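Local coordinates for twin-arginine translocation pathway signal protein (Burkholderia phytofirmans, PDB 2RJO) that probably serves as a periplasmic sugar-binding protein, holding a beta-D-galactopyranose in the cleft between its two lobes, at residues A[250-253]-A[254-257]. Numbering follows the deposited sequence.
Sequences DWDP and FWLG
Asp-252 is the N-cap of helix 253-268, and its carboxylate reaches forward to the backbone of Trp-255. The capping bond runs from Trp-255 N to Asp-252 OD1, 3.3 Å long and nearly straight at 167°. The N-H meets the oxygen from well above the carboxylate plane. Asp-252 CG lies anti to its own backbone N (chi1 -157°), which brings the carboxylate alongside the start of the helix, across the CB of Trp-255. There its CG packs 3.4 Å from Trp-255 CB. A water completes the cap: it donates to Asp-252 OD1 at 2.7 Å and accepts from Phe-254 N at 3.1 Å. One carboxylate oxygen thus serves two early amide N-H groups, Trp-255 N directly and Phe-254 N through the water. Regular helix bonds follow, from Leu-256 N to Asp-252 O (2.9 Å) and from Gly-257 N to Pro-253 O (2.8 Å). Leu-256 leans back toward Trp-251, its CD1 4.1 Å from Trp-251 CB and beside the carbonyl oxygen of that residue.

The other oxygen, Asp-252 OD2, forms a salt bridge with Arg-316, which also makes a cation-pi contact with Trp-255. Behind the cap, Asp-250 OD1 accepts from Asp-252 N (3.0 Å), an Asx turn that helps fix the bend. The indole of Trp-251, the residue between the two aspartates in sequence, leads away from the helix into the galactose pocket. It touches the sugar and meets Trp-95 edge-to-face.

The turn joins strand 248-250, antiparallel to strand 283-291, to helix 253-268. Pro-253, Phe-254 and Leu-256 pack on helix 18-34, while Asn-68 of strand 65-69 bonds to the carbonyls of Leu-256 and Gly-257.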
ATOM      1  N   ASP A 250      -0.592   9.426  -1.967  1.00 21.28           N
ATOM      2  CA  ASP A 250       0.632   8.839  -2.486  1.00 20.63           C
ATOM      3  C   ASP A 250       1.535   8.255  -1.401  1.00 21.32           C
ATOM      4  O   ASP A 250       2.063   8.990  -0.558  1.00 19.66           O
ATOM      5  CB  ASP A 250       1.384   9.888  -3.301  1.00 23.57           C
ATOM      6  CG  ASP A 250       2.430   9.280  -4.206  1.00 26.77           C
ATOM      7  OD1 ASP A 250       2.506   8.031  -4.283  1.00 29.34           O
ATOM      8  OD2 ASP A 250       3.169  10.049  -4.849  1.00 30.35           O
ATOM      9  N   TRP A 251       1.684   6.928  -1.428  1.00 21.05           N
ATOM     10  CA  TRP A 251       2.513   6.195  -0.469  1.00 20.03           C
ATOM     11  C   TRP A 251       3.918   6.102  -1.039  1.00 21.06           C
ATOM     12  O   TRP A 251       4.865   5.757  -0.341  1.00 20.99           O
ATOM     13  CB  TRP A 251       2.008   4.761  -0.280  1.00 19.97           C
ATOM     14  CG  TRP A 251       0.525   4.570  -0.064  1.00 19.17           C
ATOM     15  CD1 TRP A 251      -0.288   3.713  -0.752  1.00 18.88           C
ATOM     16  CD2 TRP A 251      -0.289   5.147   0.970  1.00 17.32           C
ATOM     17  NE1 TRP A 251      -1.548   3.711  -0.208  1.00 18.85           N
ATOM     18  CE2 TRP A 251      -1.580   4.580   0.851  1.00 17.76           C
ATOM     19  CE3 TRP A 251      -0.057   6.078   1.990  1.00 17.14           C
ATOM     20  CZ2 TRP A 251      -2.634   4.918   1.712  1.00 17.09           C
ATOM     21  CZ3 TRP A 251      -1.110   6.414   2.847  1.00 15.09           C
ATOM     22  CH2 TRP A 251      -2.379   5.832   2.701  1.00 16.49           C
ATOM     23  N   ASP A 252       4.034   6.394  -2.326  1.00 20.59           N
ATOM     24  CA  ASP A 252       5.309   6.327  -3.016  1.00 21.11           C
ATOM     25  C   ASP A 252       5.818   4.884  -2.986  1.00 21.26           C
ATOM     26  O   ASP A 252       6.788   4.557  -2.304  1.00 19.87           O
ATOM     27  CB  ASP A 252       6.323   7.251  -2.355  1.00 22.58           C
ATOM     28  CG  ASP A 252       7.422   7.657  -3.297  1.00 23.86           C
ATOM     29  OD1 ASP A 252       7.617   6.953  -4.316  1.00 23.79           O
ATOM     30  OD2 ASP A 252       8.095   8.669  -3.014  1.00 20.92           O
ATOM     31  N   PRO A 253       5.132   3.992  -3.714  1.00 21.14           N
ATOM     32  CA  PRO A 253       5.510   2.580  -3.779  1.00 21.22           C
ATOM     33  C   PRO A 253       6.939   2.417  -4.279  1.00 21.31           C
ATOM     34  O   PRO A 253       7.680   1.570  -3.787  1.00 23.46           O
ATOM     35  CB  PRO A 253       4.459   1.978  -4.716  1.00 20.68           C
ATOM     36  CG  PRO A 253       3.953   3.161  -5.502  1.00 21.26           C
ATOM     37  CD  PRO A 253       3.895   4.242  -4.472  1.00 20.67           C
ATOM     38  N   PHE A 254       7.332   3.233  -5.248  1.00 18.69           N
ATOM     39  CA  PHE A 254       8.696   3.171  -5.757  1.00 18.14           C
ATOM     40  C   PHE A 254       9.660   3.267  -4.571  1.00 15.37           C
ATOM     41  O   PHE A 254      10.484   2.393  -4.359  1.00 18.12           O
ATOM     42  CB  PHE A 254       8.950   4.336  -6.707  1.00 18.35           C
ATOM     43  CG  PHE A 254      10.338   4.366  -7.270  1.00 19.64           C
ATOM     44  CD1 PHE A 254      10.631   3.722  -8.468  1.00 19.88           C
ATOM     45  CD2 PHE A 254      11.356   5.042  -6.605  1.00 19.38           C
ATOM     46  CE1 PHE A 254      11.923   3.750  -9.003  1.00 19.97           C
ATOM     47  CE2 PHE A 254      12.654   5.077  -7.127  1.00 21.01           C
ATOM     48  CZ  PHE A 254      12.937   4.428  -8.333  1.00 19.73           C
ATOM     49  N   TRP A 255       9.546   4.344  -3.804  1.00 17.95           N
ATOM     50  CA  TRP A 255      10.392   4.553  -2.634  1.00 16.44           C
ATOM     51  C   TRP A 255      10.267   3.393  -1.636  1.00 18.57           C
ATOM     52  O   TRP A 255      11.267   2.906  -1.106  1.00 18.86           O
ATOM     53  CB  TRP A 255      10.007   5.858  -1.938  1.00 17.91           C
ATOM     54  CG  TRP A 255      10.769   6.085  -0.678  1.00 16.01           C
ATOM     55  CD1 TRP A 255      12.058   6.508  -0.568  1.00 18.13           C
ATOM     56  CD2 TRP A 255      10.306   5.861   0.655  1.00 17.03           C
ATOM     57  NE1 TRP A 255      12.433   6.561   0.754  1.00 15.55           N
ATOM     58  CE2 TRP A 255      11.369   6.166   1.529  1.00 15.60           C
ATOM     59  CE3 TRP A 255       9.090   5.426   1.202  1.00 15.25           C
ATOM     60  CZ2 TRP A 255      11.257   6.054   2.916  1.00 15.85           C
ATOM     61  CZ3 TRP A 255       8.980   5.312   2.590  1.00 14.99           C
ATOM     62  CH2 TRP A 255      10.055   5.626   3.425  1.00 15.69           C
ATOM     63  N   LEU A 256       9.037   2.966  -1.368  1.00 16.89           N
ATOM     64  CA  LEU A 256       8.813   1.869  -0.443  1.00 18.37           C
ATOM     65  C   LEU A 256       9.581   0.628  -0.868  1.00 17.93           C
ATOM     66  O   LEU A 256      10.206  -0.032  -0.045  1.00 15.75           O
ATOM     67  CB  LEU A 256       7.324   1.527  -0.359  1.00 20.17           C
ATOM     68  CG  LEU A 256       6.488   2.345   0.613  1.00 22.91           C
ATOM     69  CD1 LEU A 256       5.008   2.101   0.364  1.00 22.43           C
ATOM     70  CD2 LEU A 256       6.876   1.957   2.026  1.00 23.07           C
ATOM     71  N   GLY A 257       9.524   0.322  -2.162  1.00 18.53           N
ATOM     72  CA  GLY A 257      10.207  -0.843  -2.698  1.00 17.86           C
ATOM     73  C   GLY A 257      11.713  -0.860  -2.512  1.00 20.95           C
ATOM     74  O   GLY A 257      12.303  -1.913  -2.242  1.00 19.52           O
TER
HETATM   75  O   HOH W   1       6.067   5.824  -6.277  1.00 29.15           O